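Local coordinates for alpha-1,2-mannosidase (Bacteroides thetaiotaomicron, PDB 2WW2), which hydrolyses alpha-mannosidic linkages with inversion at the anomeric carbon, as a calcium-dependent member of glycoside hydrolase family 92, at residues M492-K495 against W501-R504; N483-E488 against S534-G539; F427-Y430 against V436-P439; T508-P513 against S519-W524. All coordinates share one frame; numbering follows the deposited sequence.

Contact 1: residues M492-K495 against W501-R504; sequences MWTK and WRDR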
loop_
_atom_site.group_PDB
_atom_site.type_symbol
_atom_site.label_atom_id
_atom_site.label_comp_id
_atom_site.label_asym_id
_atom_site.label_seq_id
_atom_site.Cartn_x
_atom_site.Cartn_y
_atom_site.Cartn_z
ATOM N N MET A 492 14.071 11.519 -12.683
ATOM C CA MET A 492 13.602 12.337 -13.796
ATOM C C MET A 492 12.356 13.099 -13.339
ATOM O O MET A 492 11.537 12.567 -12.579
ATOM C CB MET A 492 13.273 11.451 -15.008
ATOM C CG MET A 492 14.513 10.798 -15.640
ATOM S SD MET A 492 15.649 12.022 -16.338
ATOM C CE MET A 492 17.002 10.932 -16.829
ATOM N N TRP A 493 12.222 14.345 -13.784
ATOM C CA TRP A 493 11.037 15.147 -13.444
ATOM C C TRP A 493 10.695 15.963 -14.684
ATOM O O TRP A 493 10.942 15.504 -15.803
ATOM C CB TRP A 493 11.329 16.025 -12.218
ATOM C CG TRP A 493 10.157 16.642 -11.518
ATOM C CD1 TRP A 493 10.046 17.946 -11.133
ATOM C CD2 TRP A 493 8.959 15.986 -11.066
ATOM N NE1 TRP A 493 8.852 18.149 -10.485
ATOM C CE2 TRP A 493 8.162 16.964 -10.437
ATOM C CE3 TRP A 493 8.471 14.669 -11.154
ATOM C CZ2 TRP A 493 6.907 16.676 -9.884
ATOM C CZ3 TRP A 493 7.217 14.384 -10.599
ATOM C CH2 TRP A 493 6.455 15.383 -9.976
ATOM N N THR A 494 10.141 17.162 -14.503
ATOM C CA THR A 494 9.690 17.944 -15.644
ATOM C C THR A 494 9.904 19.432 -15.380
ATOM O O THR A 494 9.925 19.863 -14.220
ATOM C CB THR A 494 8.206 17.692 -15.956
ATOM O OG1 THR A 494 7.830 18.425 -17.127
ATOM C CG2 THR A 494 7.317 18.141 -14.779
ATOM N N LYS A 495 10.064 20.206 -16.454
ATOM C CA LYS A 495 10.170 21.666 -16.366
ATOM C C LYS A 495 9.187 22.297 -17.342
ATOM O O LYS A 495 8.855 21.688 -18.356
ATOM C CB LYS A 495 11.573 22.143 -16.773
ATOM C CG LYS A 495 12.724 21.725 -15.880
ATOM C CD LYS A 495 14.043 22.004 -16.608
ATOM C CE LYS A 495 15.243 21.755 -15.725
ATOM N NZ LYS A 495 16.502 21.616 -16.550
ATOM N N TRP A 501 11.224 23.848 -12.600
ATOM C CA TRP A 501 10.786 22.489 -12.238
ATOM C C TRP A 501 9.336 22.500 -11.735
ATOM O O TRP A 501 8.917 23.412 -11.010
ATOM C CB TRP A 501 11.652 21.897 -11.132
ATOM C CG TRP A 501 13.090 21.591 -11.458
ATOM C CD1 TRP A 501 14.191 22.233 -10.968
ATOM C CD2 TRP A 501 13.586 20.519 -12.284
ATOM N NE1 TRP A 501 15.336 21.642 -11.450
ATOM C CE2 TRP A 501 14.994 20.591 -12.259
ATOM C CE3 TRP A 501 12.976 19.519 -13.047
ATOM C CZ2 TRP A 501 15.804 19.697 -12.969
ATOM C CZ3 TRP A 501 13.783 18.634 -13.753
ATOM C CH2 TRP A 501 15.181 18.732 -13.708
ATOM N N ARG A 502 8.566 21.486 -12.097
ATOM C CA ARG A 502 7.204 21.371 -11.582
ATOM C C ARG A 502 7.238 21.277 -10.049
ATOM O O ARG A 502 8.142 20.664 -9.478
ATOM C CB ARG A 502 6.494 20.158 -12.199
ATOM C CG ARG A 502 5.069 19.978 -11.711
ATOM C CD ARG A 502 4.219 19.076 -12.592
ATOM N NE ARG A 502 4.442 17.666 -12.333
ATOM C CZ ARG A 502 3.501 16.719 -12.378
ATOM N NH1 ARG A 502 2.239 17.018 -12.655
ATOM N NH2 ARG A 502 3.830 15.460 -12.136
ATOM N N ASP A 503 6.276 21.918 -9.389
ATOM C CA ASP A 503 6.207 21.941 -7.927
ATOM C C ASP A 503 6.033 20.537 -7.353
ATOM O O ASP A 503 5.486 19.654 -8.015
ATOM C CB ASP A 503 4.983 22.755 -7.474
ATOM C CG ASP A 503 5.098 24.241 -7.795
ATOM O OD1 ASP A 503 6.219 24.737 -8.042
ATOM O OD2 ASP A 503 4.047 24.923 -7.774
ATOM N N ARG A 504 6.458 20.358 -6.108
ATOM C CA ARG A 504 6.090 19.186 -5.291
ATOM C C ARG A 504 6.491 17.863 -5.915
ATOM O O ARG A 504 5.644 17.047 -6.292
ATOM C CB ARG A 504 4.595 19.179 -4.936
ATOM C CG ARG A 504 4.140 20.359 -4.090
ATOM C CD ARG A 504 4.705 20.335 -2.658
ATOM N NE ARG A 504 3.853 19.596 -1.721
ATOM C CZ ARG A 504 2.817 20.128 -1.072
ATOM N NH1 ARG A 504 2.483 21.398 -1.277
ATOM N NH2 ARG A 504 2.100 19.394 -0.228
#
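K495 lies over one face of the W501 indole, while the rim of that ring meets T494 O and the W493 ring turns its edge to R502 O and D503 O. The lysine chain runs extended from CG, so that CE sits 3.6 Å from the centroid of the W501 six-membered ring, a CH-pi contact over the face; NZ stays off-centre at 4.6 Å from the same centroid, within cation-pi range, and spends its hydrogen bond on N483 O. Y486 stacks on the opposite face of W501. The W493 N-H bond is nearly straight: NE1 donates to R502 O over 2.8 Å at 174°, the acceptor lying in the indole plane but the donor well above the carbonyl plane of R502. A second bond, R502 N to T494 O at 3.0 Å, lies beside the single bridge between K495 and W501. R502 bends at chi3 (81°), which brings NH2 to 3.4 Å from W493 CH2, the guanidinium tilted obliquely to the indole; its CB also presses on T494 CG2 at 3.4 Å. With a leucine in place of W493, R502 O would probably be left without its indole donor and the guanidinium without the ring beside it. R504 reaches outward, hydrogen-bonded to D503 O and salt-bridged to E509 of a neighbouring subunit. The contact joins two parts of the loop between strand 491-492 and helix 519-522, and T494 rests on helix 444-465 at T445.

Contact 2: residues N483-E488 against S534-G539; sequences NLYYPE and SELMGG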
loop_
_atom_site.group_PDB
_atom_site.type_symbol
_atom_site.label_atom_id
_atom_site.label_comp_id
_atom_site.label_asym_id
_atom_site.label_seq_id
_atom_site.Cartn_x
_atom_site.Cartn_y
_atom_site.Cartn_z
ATOM N N ASN A 483 18.802 16.483 -19.179
ATOM C CA ASN A 483 18.221 17.784 -18.963
ATOM C C ASN A 483 16.995 17.712 -18.058
ATOM O O ASN A 483 16.510 18.739 -17.588
ATOM C CB ASN A 483 17.844 18.429 -20.303
ATOM C CG ASN A 483 19.055 18.830 -21.117
ATOM O OD1 ASN A 483 20.078 19.229 -20.560
ATOM N ND2 ASN A 483 18.954 18.727 -22.439
ATOM N N LEU A 484 16.489 16.504 -17.810
ATOM C CA LEU A 484 15.320 16.363 -16.940
ATOM C C LEU A 484 15.590 15.613 -15.631
ATOM O O LEU A 484 14.686 15.400 -14.823
ATOM C CB LEU A 484 14.147 15.718 -17.700
ATOM C CG LEU A 484 13.605 16.600 -18.832
ATOM C CD1 LEU A 484 12.462 15.892 -19.574
ATOM C CD2 LEU A 484 13.167 17.965 -18.318
ATOM N N TYR A 485 16.838 15.230 -15.417
ATOM C CA TYR A 485 17.220 14.610 -14.163
ATOM C C TYR A 485 17.308 15.686 -13.067
ATOM O O TYR A 485 18.045 16.663 -13.197
ATOM C CB TYR A 485 18.542 13.865 -14.325
ATOM C CG TYR A 485 18.890 13.022 -13.123
ATOM C CD1 TYR A 485 18.356 11.751 -12.975
ATOM C CD2 TYR A 485 19.749 13.500 -12.135
ATOM C CE1 TYR A 485 18.674 10.973 -11.887
ATOM C CE2 TYR A 485 20.068 12.728 -11.030
ATOM C CZ TYR A 485 19.520 11.465 -10.913
ATOM O OH TYR A 485 19.825 10.666 -9.841
ATOM N N TYR A 486 16.513 15.517 -12.014
ATOM C CA TYR A 486 16.361 16.533 -10.959
ATOM C C TYR A 486 17.383 16.207 -9.871
ATOM O O TYR A 486 17.138 15.317 -9.053
ATOM C CB TYR A 486 14.947 16.423 -10.371
ATOM C CG TYR A 486 14.408 17.665 -9.682
ATOM C CD1 TYR A 486 15.254 18.654 -9.198
ATOM C CD2 TYR A 486 13.037 17.831 -9.503
ATOM C CE1 TYR A 486 14.730 19.803 -8.557
ATOM C CE2 TYR A 486 12.515 18.960 -8.869
ATOM C CZ TYR A 486 13.362 19.934 -8.403
ATOM O OH TYR A 486 12.814 21.039 -7.779
ATOM N N PRO A 487 18.531 16.911 -9.850
ATOM C CA PRO A 487 19.621 16.417 -8.998
ATOM C C PRO A 487 19.265 16.368 -7.512
ATOM O O PRO A 487 19.607 15.393 -6.844
ATOM C CB PRO A 487 20.783 17.394 -9.261
ATOM C CG PRO A 487 20.356 18.250 -10.418
ATOM C CD PRO A 487 18.854 18.178 -10.527
ATOM N N GLU A 488 18.563 17.384 -7.006
ATOM C CA GLU A 488 18.151 17.392 -5.594
ATOM C C GLU A 488 17.321 16.166 -5.207
ATOM O O GLU A 488 17.315 15.757 -4.042
ATOM C CB GLU A 488 17.380 18.673 -5.234
ATOM N N SER A 534 24.131 6.062 -14.734
ATOM C CA SER A 534 24.776 5.809 -13.456
ATOM C C SER A 534 25.546 7.047 -13.003
ATOM O O SER A 534 25.607 7.328 -11.813
ATOM C CB SER A 534 25.681 4.579 -13.485
ATOM O OG SER A 534 26.950 4.896 -13.999
ATOM N N GLU A 535 26.106 7.797 -13.945
ATOM C CA GLU A 535 26.787 9.047 -13.599
ATOM C C GLU A 535 25.824 10.023 -12.937
ATOM O O GLU A 535 26.161 10.665 -11.943
ATOM C CB GLU A 535 27.391 9.725 -14.830
ATOM C CG GLU A 535 28.627 9.056 -15.367
ATOM C CD GLU A 535 29.106 9.683 -16.674
ATOM O OE1 GLU A 535 30.128 9.201 -17.207
ATOM O OE2 GLU A 535 28.455 10.644 -17.169
ATOM N N LEU A 536 24.639 10.166 -13.511
ATOM C CA LEU A 536 23.621 11.005 -12.909
ATOM C C LEU A 536 23.323 10.526 -11.487
ATOM O O LEU A 536 23.165 11.335 -10.581
ATOM C CB LEU A 536 22.331 10.984 -13.747
ATOM C CG LEU A 536 22.416 11.657 -15.119
ATOM C CD1 LEU A 536 21.096 11.537 -15.851
ATOM C CD2 LEU A 536 22.834 13.122 -15.000
ATOM N N MET A 537 23.229 9.215 -11.305
ATOM C CA MET A 537 22.831 8.650 -10.022
ATOM C C MET A 537 23.961 8.665 -8.983
ATOM O O MET A 537 23.743 8.319 -7.818
ATOM C CB MET A 537 22.329 7.220 -10.209
ATOM C CG MET A 537 21.007 7.122 -10.959
ATOM S SD MET A 537 20.458 5.435 -11.066
ATOM C CE MET A 537 18.844 5.641 -11.825
ATOM N N GLY A 538 25.158 9.041 -9.410
ATOM C CA GLY A 538 26.296 9.123 -8.504
ATOM C C GLY A 538 27.257 7.950 -8.596
ATOM O O GLY A 538 28.195 7.864 -7.816
ATOM N N GLY A 539 27.029 7.035 -9.539
ATOM C CA GLY A 539 28.019 5.980 -9.815
ATOM C C GLY A 539 27.401 4.598 -9.869
ATOM O O GLY A 539 26.199 4.443 -9.648
HETATM O O HOH W 1 21.155 11.640 -7.995
#
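The short, weakly bonded strand at Y485 passes the last turn of the helix ending at M537 with backbones well apart, the CA atoms of Y485 and L536 lying 7.5 Å from each other, and the space is bridged by side chains. Y485 places CG anti to its backbone nitrogen (chi1 -171°), which sends the phenol ring across to the helix. L536 CB lies almost squarely over the ring centre, 3.8 Å from the Y485 centroid and only 4° off the normal, a CH-pi contact. The leucine runs past the tyrosine in the opposite direction, so its branch CD1 returns to Y485 CB at 3.8 Å. Beyond the ring, Y485 OH comes 3.6 Å from M537 CA and also lies alongside M537 CG. A water at the ring edge, in its plane, is 2.5 Å from Y485 OH and donates to L536 O at 3.3 Å. Trading the tyrosine for a serine would probably open a gap under L536 and deprive this water of its phenolic partner. Just past the contact the helix closes in a Schellman motif with G538 at positive phi, and G539 occupies the N-cap position of the following helix, whose R546 makes a weak hydrogen bond to Y485 OH. The chemistry is thus divided: an apolar ring face holds the leucine, while the hydroxyl serves the carbonyl end of the helix through water.

Contact 3: residues F427-Y430 against V436-P439; sequences FEYY and VPYP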
loop_
_atom_site.group_PDB
_atom_site.type_symbol
_atom_site.label_atom_id
_atom_site.label_comp_id
_atom_site.label_asym_id
_atom_site.label_seq_id
_atom_site.Cartn_x
_atom_site.Cartn_y
_atom_site.Cartn_z
ATOM N N PHE A 427 8.479 19.124 -31.085
ATOM C CA PHE A 427 9.849 19.137 -31.616
ATOM C C PHE A 427 10.468 20.526 -31.549
ATOM O O PHE A 427 11.675 20.667 -31.352
ATOM C CB PHE A 427 9.933 18.555 -33.040
ATOM C CG PHE A 427 9.337 19.426 -34.084
ATOM C CD1 PHE A 427 10.111 20.375 -34.729
ATOM C CD2 PHE A 427 7.998 19.310 -34.417
ATOM C CE1 PHE A 427 9.562 21.185 -35.693
ATOM C CE2 PHE A 427 7.445 20.112 -35.382
ATOM C CZ PHE A 427 8.231 21.057 -36.024
ATOM N N GLU A 428 9.641 21.552 -31.699
ATOM C CA GLU A 428 10.162 22.914 -31.681
ATOM C C GLU A 428 10.755 23.232 -30.313
ATOM O O GLU A 428 11.886 23.702 -30.227
ATOM C CB GLU A 428 9.077 23.922 -32.044
ATOM C CG GLU A 428 8.404 23.656 -33.370
ATOM C CD GLU A 428 7.060 22.924 -33.241
ATOM O OE1 GLU A 428 6.922 21.968 -32.416
ATOM O OE2 GLU A 428 6.133 23.329 -33.990
ATOM N N TYR A 429 9.998 22.968 -29.244
ATOM C CA TYR A 429 10.514 23.149 -27.887
ATOM C C TYR A 429 11.766 22.303 -27.657
ATOM O O TYR A 429 12.753 22.760 -27.108
ATOM C CB TYR A 429 9.478 22.692 -26.856
ATOM C CG TYR A 429 8.370 23.682 -26.540
ATOM C CD1 TYR A 429 8.658 24.973 -26.117
ATOM C CD2 TYR A 429 7.035 23.297 -26.624
ATOM C CE1 TYR A 429 7.641 25.864 -25.820
ATOM C CE2 TYR A 429 6.019 24.167 -26.316
ATOM C CZ TYR A 429 6.327 25.450 -25.925
ATOM O OH TYR A 429 5.307 26.311 -25.620
ATOM N N TYR A 430 11.686 21.029 -28.016
ATOM C CA TYR A 430 12.798 20.105 -27.764
ATOM C C TYR A 430 14.096 20.603 -28.411
ATOM O O TYR A 430 15.166 20.551 -27.798
ATOM C CB TYR A 430 12.409 18.727 -28.294
ATOM C CG TYR A 430 13.464 17.650 -28.213
ATOM C CD1 TYR A 430 13.547 16.828 -27.097
ATOM C CD2 TYR A 430 14.353 17.425 -29.272
ATOM C CE1 TYR A 430 14.487 15.816 -27.026
ATOM C CE2 TYR A 430 15.304 16.397 -29.209
ATOM C CZ TYR A 430 15.362 15.602 -28.080
ATOM O OH TYR A 430 16.278 14.572 -27.969
ATOM N N VAL A 436 11.314 18.521 -23.845
ATOM C CA VAL A 436 9.938 18.930 -24.081
ATOM C C VAL A 436 9.329 19.388 -22.750
ATOM O O VAL A 436 9.426 18.659 -21.746
ATOM C CB VAL A 436 9.080 17.776 -24.652
ATOM C CG1 VAL A 436 7.682 18.274 -25.001
ATOM C CG2 VAL A 436 9.765 17.144 -25.872
ATOM N N PRO A 437 8.715 20.597 -22.733
ATOM C CA PRO A 437 8.228 21.142 -21.463
ATOM C C PRO A 437 6.789 20.742 -21.149
ATOM O O PRO A 437 5.973 20.551 -22.057
ATOM C CB PRO A 437 8.323 22.654 -21.681
ATOM C CG PRO A 437 7.988 22.812 -23.155
ATOM C CD PRO A 437 8.715 21.619 -23.805
ATOM N N TYR A 438 6.506 20.602 -19.853
ATOM C CA TYR A 438 5.160 20.331 -19.328
ATOM C C TYR A 438 4.833 21.512 -18.406
ATOM O O TYR A 438 5.701 21.983 -17.705
ATOM C CB TYR A 438 5.159 19.009 -18.538
ATOM C CG TYR A 438 3.798 18.644 -17.977
ATOM C CD1 TYR A 438 2.878 17.930 -18.743
ATOM C CD2 TYR A 438 3.423 19.040 -16.703
ATOM C CE1 TYR A 438 1.626 17.613 -18.247
ATOM C CE2 TYR A 438 2.151 18.734 -16.191
ATOM C CZ TYR A 438 1.273 18.024 -16.968
ATOM O OH TYR A 438 0.032 17.714 -16.479
ATOM N N PRO A 439 3.567 21.977 -18.374
ATOM C CA PRO A 439 2.353 21.411 -18.948
ATOM C C PRO A 439 2.103 21.815 -20.401
ATOM O O PRO A 439 1.045 21.502 -20.941
ATOM C CB PRO A 439 1.253 21.980 -18.041
ATOM C CG PRO A 439 1.795 23.367 -17.657
ATOM C CD PRO A 439 3.311 23.252 -17.673
#
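A first torsion of -81° sets Y429 CG beside its backbone nitrogen and turns the phenol toward P437, whereas Y430, with CG anti to the nitrogen (chi1 176°), turns its ring to the other side, where V436 CG2 meets it. The proline meets the tyrosine in two places. P437 CD presses on Y429 CB at 3.3 Å, a tight approach, and P437 CG stands over one face of the Y429 ring, 3.6 Å from its centroid, in a CH-pi contact offset toward the rim. The two side chains cross at about a right angle, so the proline ring meets the phenol through its corner atoms. After helix 427-433 the chain folds back, so that V436 and P437 of the loop toward helix 444-465 pack on it, within the family 92 catalytic domain, which as in its relatives is probably an (alpha/alpha)6 barrel. V436 offers a single branch, CG2, which touches Y430 CB at 3.9 Å and Y430 CD1 at 4.0 Å and meets the ring obliquely. The buried hydroxyl of Y430 is satisfied beyond the loop, by hydrogen bonds with D455 on helix 444-465 and with N480, while V436 itself packs on A444 and Y451 of that helix.

Contact 4: residues T508-P513 against S519-W524; sequences TEWGGP and SWHWTW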
loop_
_atom_site.group_PDB
_atom_site.type_symbol
_atom_site.label_atom_id
_atom_site.label_comp_id
_atom_site.label_asym_id
_atom_site.label_seq_id
_atom_site.Cartn_x
_atom_site.Cartn_y
_atom_site.Cartn_z
ATOM N N THR A 508 6.403 8.888 -7.273
ATOM C CA THR A 508 5.405 7.836 -7.467
ATOM C C THR A 508 4.185 8.334 -8.229
ATOM O O THR A 508 3.268 7.571 -8.507
ATOM C CB THR A 508 4.933 7.225 -6.110
ATOM O OG1 THR A 508 4.236 8.219 -5.341
ATOM C CG2 THR A 508 6.104 6.740 -5.306
ATOM N N GLU A 509 4.183 9.611 -8.589
ATOM C CA GLU A 509 3.000 10.214 -9.207
ATOM C C GLU A 509 2.875 9.920 -10.712
ATOM O O GLU A 509 3.740 10.281 -11.506
ATOM C CB GLU A 509 2.980 11.723 -8.928
ATOM C CG GLU A 509 1.792 12.461 -9.524
ATOM C CD GLU A 509 1.849 13.946 -9.205
ATOM O OE1 GLU A 509 0.849 14.658 -9.438
ATOM O OE2 GLU A 509 2.897 14.400 -8.707
ATOM N N TRP A 510 1.781 9.266 -11.092
ATOM C CA TRP A 510 1.534 8.917 -12.483
ATOM C C TRP A 510 1.036 10.090 -13.288
ATOM O O TRP A 510 0.582 11.086 -12.727
ATOM C CB TRP A 510 0.510 7.780 -12.566
ATOM C CG TRP A 510 1.111 6.450 -12.289
ATOM C CD1 TRP A 510 1.834 6.088 -11.183
ATOM C CD2 TRP A 510 1.043 5.288 -13.126
ATOM N NE1 TRP A 510 2.227 4.771 -11.291
ATOM C CE2 TRP A 510 1.754 4.258 -12.470
ATOM C CE3 TRP A 510 0.450 5.020 -14.364
ATOM C CZ2 TRP A 510 1.890 2.973 -13.013
ATOM C CZ3 TRP A 510 0.580 3.746 -14.907
ATOM C CH2 TRP A 510 1.299 2.737 -14.230
ATOM N N GLY A 511 1.136 9.975 -14.607
ATOM C CA GLY A 511 0.449 10.897 -15.498
ATOM C C GLY A 511 1.247 12.165 -15.654
ATOM O O GLY A 511 2.435 12.168 -15.381
ATOM N N GLY A 512 0.586 13.235 -16.084
ATOM C CA GLY A 512 1.236 14.526 -16.263
ATOM C C GLY A 512 2.315 14.433 -17.332
ATOM O O GLY A 512 2.028 14.119 -18.493
ATOM N N PRO A 513 3.569 14.690 -16.949
ATOM C CA PRO A 513 4.701 14.617 -17.881
ATOM C C PRO A 513 5.109 13.177 -18.195
ATOM O O PRO A 513 5.989 12.957 -19.035
ATOM C CB PRO A 513 5.830 15.279 -17.095
ATOM C CG PRO A 513 5.505 14.923 -15.657
ATOM C CD PRO A 513 3.996 15.089 -15.592
ATOM N N SER A 519 7.836 8.725 -12.388
ATOM C CA SER A 519 9.278 8.909 -12.441
ATOM C C SER A 519 10.015 7.633 -12.018
ATOM O O SER A 519 11.120 7.351 -12.481
ATOM C CB SER A 519 9.719 10.073 -11.551
ATOM O OG SER A 519 11.118 10.242 -11.703
ATOM N N TRP A 520 9.395 6.877 -11.122
ATOM C CA TRP A 520 9.980 5.638 -10.609
ATOM C C TRP A 520 10.335 4.711 -11.764
ATOM O O TRP A 520 11.352 4.008 -11.713
ATOM C CB TRP A 520 8.975 4.951 -9.668
ATOM C CG TRP A 520 9.478 3.711 -8.950
ATOM C CD1 TRP A 520 9.202 2.398 -9.265
ATOM C CD2 TRP A 520 10.307 3.679 -7.784
ATOM N NE1 TRP A 520 9.827 1.558 -8.361
ATOM C CE2 TRP A 520 10.512 2.319 -7.448
ATOM C CE3 TRP A 520 10.905 4.668 -6.995
ATOM C CZ2 TRP A 520 11.291 1.926 -6.349
ATOM C CZ3 TRP A 520 11.679 4.281 -5.903
ATOM C CH2 TRP A 520 11.872 2.917 -5.593
ATOM N N HIS A 521 9.498 4.705 -12.802
ATOM C CA HIS A 521 9.745 3.869 -13.984
ATOM C C HIS A 521 10.587 4.588 -15.027
ATOM O O HIS A 521 11.545 4.023 -15.540
ATOM C CB HIS A 521 8.432 3.422 -14.647
ATOM C CG HIS A 521 7.373 3.025 -13.673
ATOM N ND1 HIS A 521 7.384 1.812 -13.019
ATOM C CD2 HIS A 521 6.280 3.689 -13.225
ATOM C CE1 HIS A 521 6.337 1.743 -12.213
ATOM N NE2 HIS A 521 5.648 2.867 -12.326
ATOM N N TRP A 522 10.200 5.817 -15.355
ATOM C CA TRP A 522 10.780 6.555 -16.490
ATOM C C TRP A 522 12.237 6.975 -16.285
ATOM O O TRP A 522 12.975 7.218 -17.252
ATOM C CB TRP A 522 9.872 7.739 -16.879
ATOM C CG TRP A 522 8.722 7.259 -17.711
ATOM C CD1 TRP A 522 7.463 6.929 -17.273
ATOM C CD2 TRP A 522 8.747 6.984 -19.117
ATOM N NE1 TRP A 522 6.695 6.488 -18.338
ATOM C CE2 TRP A 522 7.468 6.504 -19.475
ATOM C CE3 TRP A 522 9.742 7.091 -20.115
ATOM C CZ2 TRP A 522 7.147 6.137 -20.793
ATOM C CZ3 TRP A 522 9.421 6.737 -21.408
ATOM C CH2 TRP A 522 8.131 6.266 -21.743
ATOM N N THR A 523 12.669 7.023 -15.029
ATOM C CA THR A 523 14.062 7.357 -14.731
ATOM C C THR A 523 15.035 6.341 -15.352
ATOM O O THR A 523 16.178 6.675 -15.645
ATOM C CB THR A 523 14.279 7.516 -13.211
ATOM O OG1 THR A 523 13.570 8.683 -12.773
ATOM C CG2 THR A 523 15.786 7.682 -12.857
ATOM N N TRP A 524 14.569 5.119 -15.593
ATOM C CA TRP A 524 15.422 4.076 -16.183
ATOM C C TRP A 524 15.474 4.086 -17.704
ATOM O O TRP A 524 16.192 3.289 -18.316
ATOM C CB TRP A 524 14.954 2.694 -15.702
ATOM C CG TRP A 524 15.035 2.622 -14.210
ATOM C CD1 TRP A 524 14.001 2.772 -13.320
ATOM C CD2 TRP A 524 16.219 2.449 -13.425
ATOM N NE1 TRP A 524 14.478 2.682 -12.033
ATOM C CE2 TRP A 524 15.830 2.484 -12.067
ATOM C CE3 TRP A 524 17.567 2.251 -13.736
ATOM C CZ2 TRP A 524 16.736 2.327 -11.024
ATOM C CZ3 TRP A 524 18.476 2.104 -12.690
ATOM C CH2 TRP A 524 18.049 2.136 -11.349
HETATM O O HOH W 2 6.452 10.810 -10.942
#
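W510 meets H521 with the pyrrole side and one benzene carbon of its indole. From CB the side chain turns at chi1 -79°, placing CG beside the backbone nitrogen. Next along the ring, CD1 has T508 O at its edge, 3.4 Å away and in the indole plane. NE1 follows, 4.0 Å from H521 NE2, and further out CZ2 makes the nearest approach to the same histidine atom, at 3.8 Å. The histidine thus points a single ring atom at the indole. The planes are inclined at 77° and the centroids lie 5.7 Å apart, an oblique meeting. The tryptophan also packs on E626, the neighbour in sequence of the sodium-binding D627, and its side chain is about 12 Å from a bound sodium ion.

The start of helix 519-522 is tied to the loop through one water, which donates to E509 O at 2.8 Å and accepts from S519 N at 2.9 Å. E509 itself reaches outward, its carboxylate in a salt bridge with R504 of a neighbouring subunit. Within residues 519-524, S519 O takes two donors from opposite faces of its carbonyl plane: T523 N, and T523 OG1 at 2.8 Å. The link between loop and helix is therefore a light one, a van der Waals touch of two aromatic rings plus a shared water that satisfies a carbonyl of the loop and an amide at the first turn of the helix.

Contacts 1 and 4 each touch the other three. In contact 1, W493 N reaches L484 O of contact 2 at 2.9 Å, K495 O takes Y438 N of contact 3 at 3.0 Å, and M492 pairs through its backbone with S519 OG and T523 OG1 of contact 4. Contacts 2 and 4 also meet directly, M537 CE packing on W524 CH2 at 3.6 Å, while Y438 CE1 of contact 3 lies 3.4 Å from G512 C of contact 4. Contacts 2 and 3 do not touch, their centres being about 20 Å apart. Along the chain, contacts 1 and 4 are both enclosed by the loop that contact 2 closes. The W510 side chain places contact 4 about 12 Å from a bound sodium ion.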